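Local coordinates for protein eEF1A lysine and N-terminal methyltransferase (Homo sapiens, PDB 5WCJ) that methylates elongation factor eEF1A at its N-terminal glycine and at a lysine, here as the C-terminal domain that modifies the N terminus, at residues 48-60 with 77-89. Sequence-based numbering, arbitrary orientation.
With SAH (S-adenosyl-L-homocysteine), chain F.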
ATOM      1  N   VAL A  48      -2.073   0.170   4.799  1.00 21.19           N
ATOM      2  CA  VAL A  48      -1.323   1.318   4.298  1.00 22.65           C
ATOM      3  C   VAL A  48      -0.640   2.005   5.463  1.00 22.47           C
ATOM      4  O   VAL A  48      -1.300   2.382   6.419  1.00 22.68           O
ATOM      5  CB  VAL A  48      -2.223   2.343   3.550  1.00 24.99           C
ATOM      6  CG1 VAL A  48      -1.355   3.472   2.983  1.00 27.53           C
ATOM      7  CG2 VAL A  48      -3.031   1.668   2.483  1.00 31.74           C
ATOM      8  N   VAL A  49       0.680   2.166   5.384  1.00 21.29           N
ATOM      9  CA  VAL A  49       1.430   2.866   6.417  1.00 21.25           C
ATOM     10  C   VAL A  49       1.825   4.202   5.864  1.00 20.83           C
ATOM     11  O   VAL A  49       2.516   4.267   4.827  1.00 21.58           O
ATOM     12  CB  VAL A  49       2.693   2.100   6.835  1.00 23.13           C
ATOM     13  CG1 VAL A  49       3.368   2.824   7.983  1.00 25.39           C
ATOM     14  CG2 VAL A  49       2.322   0.666   7.186  1.00 24.17           C
ATOM     15  N   GLY A  50       1.386   5.250   6.562  1.00 20.63           N
ATOM     16  CA  GLY A  50       1.624   6.617   6.190  1.00 21.60           C
ATOM     17  C   GLY A  50       0.370   7.185   5.548  1.00 24.18           C
ATOM     18  O   GLY A  50      -0.001   6.756   4.466  1.00 26.37           O
ATOM     19  N   LEU A  51      -0.291   8.129   6.225  1.00 24.76           N
ATOM     20  CA  LEU A  51      -1.573   8.714   5.713  1.00 26.20           C
ATOM     21  C   LEU A  51      -1.380   9.851   4.734  1.00 25.42           C
ATOM     22  O   LEU A  51      -2.150   9.970   3.764  1.00 26.76           O
ATOM     23  CB  LEU A  51      -2.444   9.203   6.869  1.00 27.65           C
ATOM     24  CG  LEU A  51      -3.863   9.674   6.545  1.00 28.81           C
ATOM     25  CD1 LEU A  51      -4.707   8.501   6.079  1.00 29.15           C
ATOM     26  CD2 LEU A  51      -4.471  10.334   7.785  1.00 30.00           C
ATOM     27  N   GLY A  52      -0.394  10.708   4.998  1.00 28.52           N
ATOM     28  CA  GLY A  52      -0.264  12.006   4.334  1.00 30.52           C
ATOM     29  C   GLY A  52      -1.581  12.763   4.444  1.00 29.93           C
ATOM     30  O   GLY A  52      -2.223  12.747   5.496  1.00 29.25           O
ATOM     31  N   GLY A  53      -2.000  13.358   3.333  1.00 29.21           N
ATOM     32  CA  GLY A  53      -3.310  13.998   3.237  1.00 29.00           C
ATOM     33  C   GLY A  53      -4.502  13.055   3.124  1.00 27.56           C
ATOM     34  O   GLY A  53      -5.636  13.523   3.095  1.00 27.71           O
ATOM     35  N   GLY A  54      -4.246  11.741   3.035  1.00 26.15           N
ATOM     36  CA  GLY A  54      -5.293  10.725   2.975  1.00 26.86           C
ATOM     37  C   GLY A  54      -5.710  10.319   1.563  1.00 25.54           C
ATOM     38  O   GLY A  54      -6.519   9.401   1.398  1.00 26.21           O
ATOM     39  N   SER A  55      -5.135  10.957   0.555  1.00 25.98           N
ATOM     40  CA  SER A  55      -5.608  10.760  -0.813  1.00 29.41           C
ATOM     41  C   SER A  55      -5.427   9.322  -1.323  1.00 27.98           C
ATOM     42  O   SER A  55      -6.278   8.832  -2.070  1.00 25.74           O
ATOM     43  CB  SER A  55      -4.957  11.750  -1.773  1.00 32.51           C
ATOM     44  OG  SER A  55      -3.580  11.498  -1.881  1.00 37.91           O
ATOM     45  N   LEU A  56      -4.345   8.643  -0.927  1.00 26.00           N
ATOM     46  CA  LEU A  56      -4.088   7.266  -1.402  1.00 25.67           C
ATOM     47  C   LEU A  56      -5.128   6.277  -0.864  1.00 24.68           C
ATOM     48  O   LEU A  56      -5.804   5.619  -1.641  1.00 26.62           O
ATOM     49  CB  LEU A  56      -2.639   6.818  -1.104  1.00 26.64           C
ATOM     50  CG  LEU A  56      -2.295   5.349  -1.373  1.00 29.63           C
ATOM     51  CD1 LEU A  56      -2.454   5.059  -2.849  1.00 29.65           C
ATOM     52  CD2 LEU A  56      -0.866   5.003  -0.908  1.00 31.00           C
ATOM     53  N   PRO A  57      -5.285   6.172   0.469  1.00 24.93           N
ATOM     54  CA  PRO A  57      -6.326   5.264   0.948  1.00 25.81           C
ATOM     55  C   PRO A  57      -7.750   5.720   0.549  1.00 25.26           C
ATOM     56  O   PRO A  57      -8.632   4.885   0.331  1.00 25.34           O
ATOM     57  CB  PRO A  57      -6.138   5.287   2.479  1.00 26.41           C
ATOM     58  CG  PRO A  57      -5.355   6.521   2.776  1.00 26.24           C
ATOM     59  CD  PRO A  57      -4.516   6.773   1.582  1.00 26.66           C
ATOM     60  N   LEU A  58      -7.970   7.026   0.451  1.00 24.74           N
ATOM     61  CA  LEU A  58      -9.298   7.532   0.017  1.00 27.53           C
ATOM     62  C   LEU A  58      -9.619   7.132  -1.416  1.00 27.98           C
ATOM     63  O   LEU A  58     -10.785   6.769  -1.727  1.00 27.62           O
ATOM     64  CB  LEU A  58      -9.401   9.034   0.160  1.00 28.67           C
ATOM     65  CG  LEU A  58     -10.785   9.660  -0.022  1.00 33.03           C
ATOM     66  CD1 LEU A  58     -11.790   9.036   0.931  1.00 34.53           C
ATOM     67  CD2 LEU A  58     -10.669  11.159   0.208  1.00 34.75           C
ATOM     68  N   PHE A  59      -8.601   7.144  -2.267  1.00 27.83           N
ATOM     69  CA  PHE A  59      -8.789   6.718  -3.658  1.00 28.26           C
ATOM     70  C   PHE A  59      -9.191   5.247  -3.722  1.00 27.57           C
ATOM     71  O   PHE A  59     -10.135   4.886  -4.434  1.00 27.40           O
ATOM     72  CB  PHE A  59      -7.546   6.939  -4.503  1.00 30.45           C
ATOM     73  CG  PHE A  59      -7.727   6.563  -5.952  1.00 31.72           C
ATOM     74  CD1 PHE A  59      -7.564   5.240  -6.383  1.00 32.92           C
ATOM     75  CD2 PHE A  59      -8.063   7.535  -6.889  1.00 36.80           C
ATOM     76  CE1 PHE A  59      -7.725   4.895  -7.732  1.00 36.59           C
ATOM     77  CE2 PHE A  59      -8.217   7.195  -8.232  1.00 37.38           C
ATOM     78  CZ  PHE A  59      -8.052   5.878  -8.650  1.00 37.09           C
ATOM     79  N   VAL A  60      -8.498   4.400  -2.969  1.00 24.16           N
ATOM     80  CA  VAL A  60      -8.771   2.962  -3.004  1.00 25.38           C
ATOM     81  C   VAL A  60     -10.175   2.716  -2.431  1.00 26.33           C
ATOM     82  O   VAL A  60     -10.958   1.967  -3.005  1.00 27.78           O
ATOM     83  CB  VAL A  60      -7.684   2.164  -2.242  1.00 25.29           C
ATOM     84  CG1 VAL A  60      -8.042   0.697  -2.108  1.00 26.09           C
ATOM     85  CG2 VAL A  60      -6.334   2.334  -2.959  1.00 25.65           C
ATOM     86  N   SER A  77      -2.043  14.619  14.221  1.00 28.29           N
ATOM     87  CA  SER A  77      -2.323  15.876  13.520  1.00 30.26           C
ATOM     88  C   SER A  77      -2.573  15.670  12.038  1.00 30.59           C
ATOM     89  O   SER A  77      -3.321  16.434  11.427  1.00 27.63           O
ATOM     90  CB  SER A  77      -1.159  16.869  13.653  1.00 33.91           C
ATOM     91  OG  SER A  77      -1.074  17.335  14.978  1.00 40.20           O
ATOM     92  N   MET A  78      -1.926  14.664  11.451  1.00 29.32           N
ATOM     93  CA  MET A  78      -2.152  14.357  10.049  1.00 29.44           C
ATOM     94  C   MET A  78      -3.559  13.813   9.836  1.00 27.88           C
ATOM     95  O   MET A  78      -4.222  14.179   8.868  1.00 28.53           O
ATOM     96  CB  MET A  78      -1.089  13.370   9.523  1.00 30.93           C
ATOM     97  CG  MET A  78       0.329  13.950   9.535  1.00 33.59           C
ATOM     98  SD  MET A  78       0.564  15.351   8.428  1.00 38.46           S
ATOM     99  CE  MET A  78       0.402  14.558   6.848  1.00 39.39           C
ATOM    100  N   LEU A  79      -3.996  12.919  10.700  1.00 24.85           N
ATOM    101  CA  LEU A  79      -5.375  12.428  10.650  1.00 27.53           C
ATOM    102  C   LEU A  79      -6.378  13.565  10.892  1.00 28.84           C
ATOM    103  O   LEU A  79      -7.411  13.619  10.217  1.00 28.35           O
ATOM    104  CB  LEU A  79      -5.619  11.310  11.641  1.00 26.02           C
ATOM    105  CG  LEU A  79      -7.055  10.752  11.762  1.00 27.59           C
ATOM    106  CD1 LEU A  79      -7.513  10.158  10.439  1.00 28.06           C
ATOM    107  CD2 LEU A  79      -7.185   9.721  12.864  1.00 29.90           C
ATOM    108  N   GLU A  80      -6.085  14.427  11.867  1.00 27.23           N
ATOM    109  CA  GLU A  80      -6.996  15.547  12.175  1.00 30.94           C
ATOM    110  C   GLU A  80      -7.238  16.457  10.957  1.00 30.31           C
ATOM    111  O   GLU A  80      -8.396  16.728  10.602  1.00 27.53           O
ATOM    112  CB  GLU A  80      -6.471  16.373  13.359  1.00 32.69           C
ATOM    113  CG  GLU A  80      -7.549  17.051  14.188  1.00 38.89           C
ATOM    114  N   VAL A  81      -6.164  16.932  10.334  1.00 29.39           N
ATOM    115  CA  VAL A  81      -6.281  17.838   9.196  0.65 32.20           C
ATOM    116  C   VAL A  81      -6.966  17.161   8.010  1.00 31.37           C
ATOM    117  O   VAL A  81      -7.786  17.781   7.323  1.00 31.09           O
ATOM    118  CB  VAL A  81      -4.921  18.490   8.792  0.65 34.98           C
ATOM    119  CG1 VAL A  81      -3.977  17.490   8.176  0.65 37.95           C
ATOM    120  CG2 VAL A  81      -5.127  19.645   7.821  0.65 35.50           C
ATOM    121  N   ALA A  82      -6.628  15.894   7.753  1.00 29.14           N
ATOM    122  CA  ALA A  82      -7.243  15.185   6.637  1.00 28.13           C
ATOM    123  C   ALA A  82      -8.767  14.990   6.836  1.00 28.24           C
ATOM    124  O   ALA A  82      -9.544  15.079   5.882  1.00 27.20           O
ATOM    125  CB  ALA A  82      -6.564  13.852   6.400  1.00 28.65           C
ATOM    126  N   THR A  83      -9.153  14.702   8.066  1.00 27.52           N
ATOM    127  CA  THR A  83     -10.560  14.498   8.439  1.00 29.14           C
ATOM    128  C   THR A  83     -11.327  15.842   8.451  1.00 28.74           C
ATOM    129  O   THR A  83     -12.489  15.896   8.042  1.00 29.52           O
ATOM    130  CB  THR A  83     -10.666  13.824   9.832  1.00 31.53           C
ATOM    131  OG1 THR A  83      -9.958  12.573   9.807  1.00 32.30           O
ATOM    132  CG2 THR A  83     -12.119  13.563  10.216  1.00 33.55           C
ATOM    133  N   GLN A  84     -10.666  16.914   8.869  1.00 27.67           N
ATOM    134  CA  GLN A  84     -11.332  18.223   8.982  1.00 28.60           C
ATOM    135  C   GLN A  84     -11.454  18.958   7.649  1.00 27.08           C
ATOM    136  O   GLN A  84     -12.436  19.672   7.442  1.00 27.20           O
ATOM    137  CB  GLN A  84     -10.629  19.108  10.011  1.00 30.70           C
ATOM    138  CG  GLN A  84     -10.828  18.622  11.435  1.00 34.99           C
ATOM    139  CD  GLN A  84     -10.148  19.520  12.456  1.00 39.23           C
ATOM    140  OE1 GLN A  84      -9.758  20.654  12.163  1.00 38.66           O
ATOM    141  NE2 GLN A  84     -10.015  19.016  13.680  1.00 51.91           N
ATOM    142  N   TRP A  85     -10.481  18.798   6.750  1.00 25.86           N
ATOM    143  CA  TRP A  85     -10.401  19.621   5.546  1.00 27.50           C
ATOM    144  C   TRP A  85     -10.202  18.895   4.220  1.00 27.68           C
ATOM    145  O   TRP A  85     -10.473  19.488   3.160  1.00 27.04           O
ATOM    146  CB  TRP A  85      -9.279  20.651   5.700  1.00 29.04           C
ATOM    147  CG  TRP A  85      -9.365  21.455   6.923  1.00 28.88           C
ATOM    148  CD1 TRP A  85      -8.535  21.391   7.979  1.00 30.42           C
ATOM    149  CD2 TRP A  85     -10.365  22.441   7.248  1.00 29.28           C
ATOM    150  NE1 TRP A  85      -8.921  22.285   8.946  1.00 31.19           N
ATOM    151  CE2 TRP A  85     -10.042  22.947   8.522  1.00 30.77           C
ATOM    152  CE3 TRP A  85     -11.498  22.952   6.577  1.00 29.27           C
ATOM    153  CZ2 TRP A  85     -10.803  23.939   9.161  1.00 31.25           C
ATOM    154  CZ3 TRP A  85     -12.269  23.939   7.217  1.00 29.47           C
ATOM    155  CH2 TRP A  85     -11.907  24.426   8.496  1.00 31.16           C
ATOM    156  N   PHE A  86      -9.734  17.632   4.234  1.00 25.65           N
ATOM    157  CA  PHE A  86      -9.425  16.930   2.989  1.00 25.46           C
ATOM    158  C   PHE A  86     -10.353  15.770   2.674  1.00 24.87           C
ATOM    159  O   PHE A  86     -10.000  14.910   1.853  1.00 26.21           O
ATOM    160  CB  PHE A  86      -7.941  16.472   2.925  1.00 27.25           C
ATOM    161  CG  PHE A  86      -6.936  17.517   3.306  1.00 30.30           C
ATOM    162  CD1 PHE A  86      -7.138  18.862   3.043  1.00 33.04           C
ATOM    163  CD2 PHE A  86      -5.714  17.128   3.884  1.00 33.60           C
ATOM    164  CE1 PHE A  86      -6.191  19.811   3.403  1.00 34.24           C
ATOM    165  CE2 PHE A  86      -4.761  18.071   4.235  1.00 33.95           C
ATOM    166  CZ  PHE A  86      -5.007  19.416   4.006  1.00 34.53           C
ATOM    167  N   GLY A  87     -11.537  15.743   3.282  1.00 24.67           N
ATOM    168  CA  GLY A  87     -12.573  14.772   2.940  1.00 26.33           C
ATOM    169  C   GLY A  87     -12.329  13.336   3.359  1.00 27.35           C
ATOM    170  O   GLY A  87     -13.029  12.432   2.905  1.00 27.25           O
ATOM    171  N   PHE A  88     -11.341  13.120   4.222  1.00 27.92           N
ATOM    172  CA  PHE A  88     -11.059  11.805   4.726  1.00 29.45           C
ATOM    173  C   PHE A  88     -12.076  11.422   5.803  1.00 31.62           C
ATOM    174  O   PHE A  88     -12.495  12.260   6.598  1.00 32.57           O
ATOM    175  CB  PHE A  88      -9.640  11.742   5.293  1.00 29.23           C
ATOM    176  CG  PHE A  88      -9.218  10.348   5.596  1.00 28.95           C
ATOM    177  CD1 PHE A  88      -8.786   9.520   4.574  1.00 27.41           C
ATOM    178  CD2 PHE A  88      -9.363   9.831   6.874  1.00 29.16           C
ATOM    179  CE1 PHE A  88      -8.454   8.210   4.842  1.00 27.61           C
ATOM    180  CE2 PHE A  88      -9.030   8.513   7.140  1.00 30.58           C
ATOM    181  CZ  PHE A  88      -8.578   7.709   6.121  1.00 28.74           C
ATOM    182  N   SER A  89     -12.488  10.164   5.826  1.00 29.81           N
ATOM    183  CA  SER A  89     -13.310   9.677   6.934  1.00 33.03           C
ATOM    184  C   SER A  89     -13.092   8.201   7.141  1.00 31.76           C
ATOM    185  O   SER A  89     -12.659   7.496   6.239  1.00 32.65           O
ATOM    186  CB  SER A  89     -14.806   9.944   6.677  1.00 34.63           C
ATOM    187  OG  SER A  89     -15.203   9.240   5.523  1.00 36.82           O
TER
HETATM  188  CG  SAH F 705       2.899  10.546   2.485  1.00 44.64           C
HETATM  189  SD  SAH F 705       3.388  11.608   3.873  1.00 41.53           S
HETATM  190  C5' SAH F 705       4.312  10.488   4.956  1.00 33.07           C
HETATM  191  C4' SAH F 705       3.402  10.051   6.086  1.00 29.35           C
HETATM  192  O4' SAH F 705       4.096   9.055   6.877  1.00 26.67           O
HETATM  193  C3' SAH F 705       3.034  11.194   7.051  1.00 28.11           C
HETATM  194  O3' SAH F 705       1.635  11.177   7.310  1.00 28.92           O
HETATM  195  C2' SAH F 705       3.835  10.847   8.312  1.00 26.55           C
HETATM  196  O2' SAH F 705       3.266  11.258   9.550  1.00 25.49           O
HETATM  197  C1' SAH F 705       3.796   9.328   8.227  1.00 24.63           C
HETATM  198  N9  SAH F 705       4.784   8.631   9.046  1.00 23.47           N
HETATM  199  C8  SAH F 705       6.088   8.994   9.267  1.00 26.13           C
HETATM  200  N7  SAH F 705       6.768   8.133   9.985  1.00 24.69           N
HETATM  201  C5  SAH F 705       5.849   7.134  10.254  1.00 22.16           C
HETATM  202  C6  SAH F 705       5.945   5.921  10.956  1.00 24.43           C
HETATM  203  N6  SAH F 705       7.089   5.481  11.543  1.00 24.83           N
HETATM  204  N1  SAH F 705       4.836   5.160  11.049  1.00 23.11           N
HETATM  205  C2  SAH F 705       3.699   5.592  10.478  1.00 24.58           C
HETATM  206  N3  SAH F 705       3.492   6.708   9.772  1.00 22.08           N
HETATM  207  C4  SAH F 705       4.615   7.437   9.691  1.00 23.61           C
HETATM  208  O   HOH W   1      -3.075  15.131   6.461  1.00 33.86           O
HETATM  209  O   HOH W   2      -7.956  12.958   1.801  1.00 32.79           O
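The glycine-rich loop after the first strand of this Rossmann-fold methyltransferase, residues 50-54, packs against helix 76-85 and the residues that follow it, 86-88. Leu51 reaches across with both methyls: CD2 rests 3.7 Å from Leu79 CA, while CD1 lies over one face of the Phe88 ring in a CH-pi contact, 4.2 Å from the centroid. Phe88 CG stands anti to the backbone N (chi1 -170°), which sets the ring between Leu51 CD1 and Pro57, whose CG comes within 4.1 Å of CE1. With an alanine at Phe88, Leu51 CD1 and Pro57 CG would probably lose the ring they rest on, leaving a gap between loop and strand 94-98. Gly54 suits its place because a CB would strike Phe88 CD1 and, at its positive phi, the carbonyl O of Gly53; at Gly52, also of positive phi, one would crowd CG of S-adenosyl-L-homocysteine. Small Ala82 lets Gly53 O approach its CB to 3.4 Å. Two waters bridge the backbones, one donating to Gly52 O and Met78 O, the other to Gly53 O and Phe86 O. Gly52 N donates to the ligand's O3' (3.1 Å), and the bent Met78 chain sets CE 3.5 Å from Gly52 O, beside the ribose. On the sheet side, Met94 and Val96 of strand 94-98 touch Phe88, Ile98 meets Leu79, and Glu73, ending strand 67-73, accepts from Leu51 N on OE1 while OE2 is hydrogen-bonded to the ligand.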